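Local coordinates for protein adenylation domain (Streptomyces sp., PDB 5N9X) that belongs to the ANL superfamily of AMP-binding enzymes as an adenylation domain, modelled with ATP and threonine in its ligand pockets, at residues H431-H445 and L485-P499. Sequence-based numbering, arbitrary orientation.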
loop_
_atom_site.group_PDB
_atom_site.type_symbol
_atom_site.label_atom_id
_atom_site.label_comp_id
_atom_site.label_asym_id
_atom_site.label_seq_id
_atom_site.Cartn_x
_atom_site.Cartn_y
_atom_site.Cartn_z
ATOM N N HIS A 431 -1.192 -7.408 -32.627
ATOM C CA HIS A 431 -2.339 -7.293 -31.737
ATOM C C HIS A 431 -2.023 -6.553 -30.452
ATOM O O HIS A 431 -0.906 -6.606 -29.947
ATOM C CB HIS A 431 -2.879 -8.664 -31.357
ATOM C CG HIS A 431 -3.272 -9.526 -32.515
ATOM N ND1 HIS A 431 -4.478 -9.383 -33.173
ATOM C CD2 HIS A 431 -2.659 -10.591 -33.087
ATOM C CE1 HIS A 431 -4.571 -10.298 -34.119
ATOM N NE2 HIS A 431 -3.482 -11.045 -34.090
ATOM N N ARG A 432 -3.038 -5.887 -29.903
ATOM C CA ARG A 432 -2.959 -5.243 -28.582
ATOM C C ARG A 432 -3.553 -6.152 -27.517
ATOM O O ARG A 432 -4.685 -6.624 -27.672
ATOM C CB ARG A 432 -3.700 -3.913 -28.552
ATOM C CG ARG A 432 -3.715 -3.265 -27.181
ATOM C CD ARG A 432 -4.733 -2.146 -27.075
ATOM N NE ARG A 432 -4.173 -0.851 -27.446
ATOM C CZ ARG A 432 -4.736 0.312 -27.142
ATOM N NH1 ARG A 432 -5.870 0.341 -26.455
ATOM N NH2 ARG A 432 -4.166 1.447 -27.518
ATOM N N ILE A 433 -2.790 -6.413 -26.458
ATOM C CA ILE A 433 -3.233 -7.316 -25.417
ATOM C C ILE A 433 -3.335 -6.617 -24.072
ATOM O O ILE A 433 -2.381 -5.982 -23.600
ATOM C CB ILE A 433 -2.295 -8.526 -25.299
ATOM C CG1 ILE A 433 -2.251 -9.292 -26.624
ATOM C CG2 ILE A 433 -2.746 -9.449 -24.179
ATOM C CD1 ILE A 433 -1.012 -10.142 -26.835
ATOM N N GLU A 434 -4.518 -6.735 -23.483
ATOM C CA GLU A 434 -4.733 -6.415 -22.086
ATOM C C GLU A 434 -4.300 -7.594 -21.232
ATOM O O GLU A 434 -5.091 -8.519 -21.042
ATOM C CB GLU A 434 -6.205 -6.109 -21.835
ATOM C CG GLU A 434 -6.761 -5.105 -22.804
ATOM C CD GLU A 434 -6.314 -3.706 -22.486
ATOM O OE1 GLU A 434 -6.068 -3.426 -21.292
ATOM O OE2 GLU A 434 -6.204 -2.890 -23.429
ATOM N N LEU A 435 -3.060 -7.577 -20.739
ATOM C CA LEU A 435 -2.534 -8.692 -19.950
ATOM C C LEU A 435 -3.478 -8.988 -18.778
ATOM O O LEU A 435 -3.734 -10.144 -18.432
ATOM C CB LEU A 435 -1.111 -8.384 -19.456
ATOM C CG LEU A 435 -0.023 -8.307 -20.556
ATOM C CD1 LEU A 435 1.297 -7.781 -20.037
ATOM C CD2 LEU A 435 0.195 -9.634 -21.271
ATOM N N SER A 436 -4.025 -7.929 -18.199
ATOM C CA SER A 436 -4.930 -8.046 -17.068
ATOM C C SER A 436 -6.255 -8.762 -17.391
ATOM O O SER A 436 -6.811 -9.430 -16.530
ATOM C CB SER A 436 -5.198 -6.649 -16.503
ATOM O OG SER A 436 -6.057 -6.710 -15.388
ATOM N N ASP A 437 -6.751 -8.622 -18.618
ATOM C CA ASP A 437 -7.925 -9.388 -19.085
ATOM C C ASP A 437 -7.664 -10.885 -19.239
ATOM O O ASP A 437 -8.542 -11.716 -18.960
ATOM C CB ASP A 437 -8.420 -8.863 -20.431
ATOM C CG ASP A 437 -9.049 -7.486 -20.337
ATOM O OD1 ASP A 437 -9.043 -6.873 -19.240
ATOM O OD2 ASP A 437 -9.525 -7.006 -21.393
ATOM N N VAL A 438 -6.471 -11.235 -19.709
ATOM C CA VAL A 438 -6.081 -12.642 -19.814
ATOM C C VAL A 438 -6.060 -13.262 -18.436
ATOM O O VAL A 438 -6.501 -14.402 -18.224
ATOM C CB VAL A 438 -4.689 -12.819 -20.432
ATOM C CG1 VAL A 438 -4.526 -14.237 -20.931
ATOM C CG2 VAL A 438 -4.468 -11.790 -21.529
ATOM N N GLU A 439 -5.521 -12.481 -17.510
ATOM C CA GLU A 439 -5.341 -12.901 -16.141
ATOM C C GLU A 439 -6.711 -13.249 -15.575
ATOM O O GLU A 439 -6.904 -14.334 -15.039
ATOM C CB GLU A 439 -4.663 -11.790 -15.324
ATOM C CG GLU A 439 -3.153 -11.902 -15.147
ATOM C CD GLU A 439 -2.505 -10.548 -14.788
ATOM O OE1 GLU A 439 -3.115 -9.759 -14.015
ATOM O OE2 GLU A 439 -1.386 -10.270 -15.285
ATOM N N ALA A 440 -7.658 -12.326 -15.708
ATOM C CA ALA A 440 -9.008 -12.544 -15.201
ATOM C C ALA A 440 -9.643 -13.751 -15.871
ATOM O O ALA A 440 -10.315 -14.538 -15.209
ATOM C CB ALA A 440 -9.876 -11.310 -15.406
ATOM N N ALA A 441 -9.420 -13.904 -17.173
ATOM C CA ALA A 441 -9.957 -15.058 -17.889
ATOM C C ALA A 441 -9.391 -16.369 -17.331
ATOM O O ALA A 441 -10.110 -17.365 -17.237
ATOM C CB ALA A 441 -9.681 -14.948 -19.385
ATOM N N VAL A 442 -8.109 -16.385 -16.984
ATOM C CA VAL A 442 -7.540 -17.568 -16.371
ATOM C C VAL A 442 -8.157 -17.765 -14.979
ATOM O O VAL A 442 -8.563 -18.870 -14.628
ATOM C CB VAL A 442 -5.992 -17.482 -16.293
ATOM C CG1 VAL A 442 -5.432 -18.573 -15.384
ATOM C CG2 VAL A 442 -5.377 -17.599 -17.697
ATOM N N ARG A 443 -8.277 -16.687 -14.211
ATOM C CA ARG A 443 -8.906 -16.747 -12.887
ATOM C C ARG A 443 -10.362 -17.266 -12.900
ATOM O O ARG A 443 -10.848 -17.815 -11.911
ATOM C CB ARG A 443 -8.858 -15.365 -12.231
ATOM C CG ARG A 443 -7.653 -15.146 -11.347
ATOM C CD ARG A 443 -7.740 -13.814 -10.615
ATOM N NE ARG A 443 -6.429 -13.176 -10.551
ATOM C CZ ARG A 443 -6.093 -12.122 -11.288
ATOM N NH1 ARG A 443 -6.978 -11.587 -12.127
ATOM N NH2 ARG A 443 -4.881 -11.605 -11.192
ATOM N N THR A 444 -11.034 -17.095 -14.031
ATOM C CA THR A 444 -12.395 -17.599 -14.243
ATOM C C THR A 444 -12.495 -19.113 -14.014
ATOM O O THR A 444 -13.567 -19.637 -13.738
ATOM C CB THR A 444 -12.886 -17.212 -15.669
ATOM O OG1 THR A 444 -13.509 -15.927 -15.616
ATOM C CG2 THR A 444 -13.879 -18.178 -16.217
ATOM N N HIS A 445 -11.369 -19.814 -14.053
ATOM C CA HIS A 445 -11.397 -21.246 -13.743
ATOM C C HIS A 445 -11.572 -21.509 -12.243
ATOM O O HIS A 445 -10.727 -21.131 -11.445
ATOM C CB HIS A 445 -10.123 -21.936 -14.242
ATOM C CG HIS A 445 -10.222 -23.426 -14.281
ATOM N ND1 HIS A 445 -10.222 -24.205 -13.144
ATOM C CD2 HIS A 445 -10.340 -24.278 -15.320
ATOM C CE1 HIS A 445 -10.324 -25.475 -13.485
ATOM N NE2 HIS A 445 -10.394 -25.547 -14.801
ATOM N N LEU A 485 -6.654 -26.054 -18.087
ATOM C CA LEU A 485 -6.726 -24.602 -18.006
ATOM C C LEU A 485 -6.718 -24.019 -19.413
ATOM O O LEU A 485 -7.531 -23.156 -19.757
ATOM C CB LEU A 485 -5.560 -24.063 -17.172
ATOM C CG LEU A 485 -5.501 -22.569 -16.881
ATOM C CD1 LEU A 485 -6.718 -22.150 -16.089
ATOM C CD2 LEU A 485 -4.208 -22.178 -16.152
ATOM N N ARG A 486 -5.799 -24.524 -20.227
ATOM C CA ARG A 486 -5.647 -24.133 -21.618
ATOM C C ARG A 486 -6.946 -24.388 -22.391
ATOM O O ARG A 486 -7.418 -23.522 -23.132
ATOM C CB ARG A 486 -4.465 -24.901 -22.221
ATOM C CG ARG A 486 -4.226 -24.755 -23.697
ATOM C CD ARG A 486 -3.078 -25.669 -24.140
ATOM N NE ARG A 486 -1.773 -25.297 -23.588
ATOM C CZ ARG A 486 -0.966 -24.377 -24.107
ATOM N NH1 ARG A 486 -1.319 -23.708 -25.192
ATOM N NH2 ARG A 486 0.196 -24.122 -23.534
ATOM N N ALA A 487 -7.526 -25.570 -22.196
ATOM C CA ALA A 487 -8.796 -25.939 -22.826
ATOM C C ALA A 487 -9.928 -25.004 -22.432
ATOM O O ALA A 487 -10.753 -24.646 -23.261
ATOM C CB ALA A 487 -9.171 -27.373 -22.465
ATOM N N HIS A 488 -9.968 -24.623 -21.155
ATOM C CA HIS A 488 -10.976 -23.680 -20.662
ATOM C C HIS A 488 -10.836 -22.270 -21.225
ATOM O O HIS A 488 -11.821 -21.640 -21.600
ATOM C CB HIS A 488 -10.939 -23.605 -19.135
ATOM C CG HIS A 488 -11.737 -22.469 -18.575
ATOM N ND1 HIS A 488 -13.115 -22.495 -18.484
ATOM C CD2 HIS A 488 -11.351 -21.270 -18.078
ATOM C CE1 HIS A 488 -13.538 -21.360 -17.958
ATOM N NE2 HIS A 488 -12.490 -20.601 -17.700
ATOM N N VAL A 489 -9.607 -21.770 -21.251
ATOM C CA VAL A 489 -9.313 -20.427 -21.722
ATOM C C VAL A 489 -9.582 -20.257 -23.231
ATOM O O VAL A 489 -9.896 -19.147 -23.696
ATOM C CB VAL A 489 -7.848 -20.083 -21.362
ATOM C CG1 VAL A 489 -7.325 -18.898 -22.138
ATOM C CG2 VAL A 489 -7.732 -19.840 -19.857
ATOM N N LYS A 490 -9.482 -21.357 -23.991
ATOM C CA LYS A 490 -9.832 -21.341 -25.421
ATOM C C LYS A 490 -11.306 -21.000 -25.629
ATOM O O LYS A 490 -11.704 -20.627 -26.730
ATOM C CB LYS A 490 -9.542 -22.678 -26.132
ATOM C CG LYS A 490 -8.092 -22.997 -26.393
ATOM C CD LYS A 490 -7.847 -23.361 -27.851
ATOM C CE LYS A 490 -6.577 -22.654 -28.328
ATOM N NZ LYS A 490 -6.506 -22.438 -29.806
ATOM N N THR A 491 -12.106 -21.152 -24.582
ATOM C CA THR A 491 -13.506 -20.745 -24.582
ATOM C C THR A 491 -13.653 -19.244 -24.444
ATOM O O THR A 491 -14.426 -18.605 -25.166
ATOM C CB THR A 491 -14.272 -21.407 -23.426
ATOM O OG1 THR A 491 -14.288 -22.823 -23.625
ATOM C CG2 THR A 491 -15.708 -20.860 -23.306
ATOM N N VAL A 492 -12.893 -18.688 -23.508
ATOM C CA VAL A 492 -13.130 -17.353 -22.992
ATOM C C VAL A 492 -12.481 -16.262 -23.827
ATOM O O VAL A 492 -12.978 -15.142 -23.896
ATOM C CB VAL A 492 -12.607 -17.262 -21.543
ATOM C CG1 VAL A 492 -13.349 -16.188 -20.763
ATOM C CG2 VAL A 492 -12.772 -18.596 -20.857
ATOM N N LEU A 493 -11.359 -16.579 -24.454
ATOM C CA LEU A 493 -10.544 -15.540 -25.079
ATOM C C LEU A 493 -10.316 -15.752 -26.558
ATOM O O LEU A 493 -10.246 -16.877 -27.019
ATOM C CB LEU A 493 -9.179 -15.467 -24.397
ATOM C CG LEU A 493 -9.162 -14.940 -22.976
ATOM C CD1 LEU A 493 -7.713 -14.927 -22.479
ATOM C CD2 LEU A 493 -9.806 -13.559 -22.887
ATOM N N PRO A 494 -10.151 -14.664 -27.303
ATOM C CA PRO A 494 -9.653 -14.867 -28.671
ATOM C C PRO A 494 -8.238 -15.475 -28.696
ATOM O O PRO A 494 -7.490 -15.381 -27.709
ATOM C CB PRO A 494 -9.702 -13.457 -29.272
ATOM C CG PRO A 494 -9.611 -12.532 -28.080
ATOM C CD PRO A 494 -10.307 -13.241 -26.954
ATOM N N SER A 495 -7.911 -16.128 -29.812
ATOM C CA SER A 495 -6.702 -16.939 -29.958
ATOM C C SER A 495 -5.384 -16.200 -29.727
ATOM O O SER A 495 -4.455 -16.754 -29.129
ATOM C CB SER A 495 -6.680 -17.568 -31.351
ATOM O OG SER A 495 -7.619 -18.622 -31.435
ATOM N N TYR A 496 -5.305 -14.965 -30.213
ATOM C CA TYR A 496 -4.116 -14.133 -30.020
ATOM C C TYR A 496 -3.895 -13.769 -28.548
ATOM O O TYR A 496 -2.786 -13.413 -28.149
ATOM C CB TYR A 496 -4.202 -12.852 -30.877
ATOM C CG TYR A 496 -5.209 -11.771 -30.461
ATOM C CD1 TYR A 496 -6.559 -11.855 -30.807
ATOM C CD2 TYR A 496 -4.796 -10.657 -29.743
ATOM C CE1 TYR A 496 -7.469 -10.849 -30.443
ATOM C CE2 TYR A 496 -5.684 -9.650 -29.377
ATOM C CZ TYR A 496 -7.019 -9.751 -29.726
ATOM O OH TYR A 496 -7.884 -8.750 -29.342
ATOM N N MET A 497 -4.952 -13.873 -27.747
ATOM C CA MET A 497 -4.873 -13.534 -26.330
ATOM C C MET A 497 -4.622 -14.733 -25.431
ATOM O O MET A 497 -4.605 -14.588 -24.215
ATOM C CB MET A 497 -6.155 -12.834 -25.869
ATOM C CG MET A 497 -6.254 -11.363 -26.251
ATOM S SD MET A 497 -7.808 -10.665 -25.674
ATOM C CE MET A 497 -7.363 -10.130 -24.016
ATOM N N GLN A 498 -4.430 -15.910 -26.021
ATOM C CA GLN A 498 -4.262 -17.136 -25.249
ATOM C C GLN A 498 -2.802 -17.379 -24.909
ATOM O O GLN A 498 -1.945 -17.351 -25.794
ATOM C CB GLN A 498 -4.859 -18.319 -26.016
ATOM C CG GLN A 498 -6.377 -18.475 -25.797
ATOM C CD GLN A 498 -7.102 -19.119 -26.986
ATOM O OE1 GLN A 498 -6.491 -19.794 -27.802
ATOM N NE2 GLN A 498 -8.412 -18.918 -27.069
ATOM N N PRO A 499 -2.512 -17.587 -23.607
ATOM C CA PRO A 499 -1.139 -17.818 -23.135
ATOM C C PRO A 499 -0.504 -19.014 -23.823
ATOM O O PRO A 499 -1.138 -20.054 -23.979
ATOM C CB PRO A 499 -1.316 -18.061 -21.629
ATOM C CG PRO A 499 -2.626 -17.385 -21.290
ATOM C CD PRO A 499 -3.485 -17.615 -22.502
#
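In the C-terminal domain of this adenylation enzyme, Tyr-496 has both ring faces covered: on one lies the imidazole of His-431, on the other CG of the adjacent Met-497, while Arg-432 O sits at the ring edge, near its plane. The His-431 pair is an offset stack, with centroids 4.1 Å apart and planes inclined by 20°. Tyr-496 CB adds a CH-pi contact, 3.7 Å from the His-431 ring centroid; a chi1 of 71°, placing CG between the backbone N and the carbonyl carbon, lays the phenol along the imidazole. Another aromatic pair lies at the far end of the contact, where the edge of His-445 meets the face of His-488 in a T-shaped arrangement, planes at 87°. Val-492 CG2, offset toward the rim, lies over the opposite face of the His-488 ring.

Between these pairs, helix 435-443 packs on helix 485-492 and the chain that follows it. The helix axes approach to 9.6 Å, and the contact between the helices is largely apolar. Ala-441 CB fits against the branch point of Leu-493, 3.6 Å from CG, and Val-442 meets Leu-485 through CG1 and Val-489 through CG2. The polar end of Glu-434 turns instead to Gln-425, on the strand paired with 431-434. Val-438 CG1 reaches both Leu-493 CD1 at 3.6 Å and Pro-499 CG at 3.7 Å.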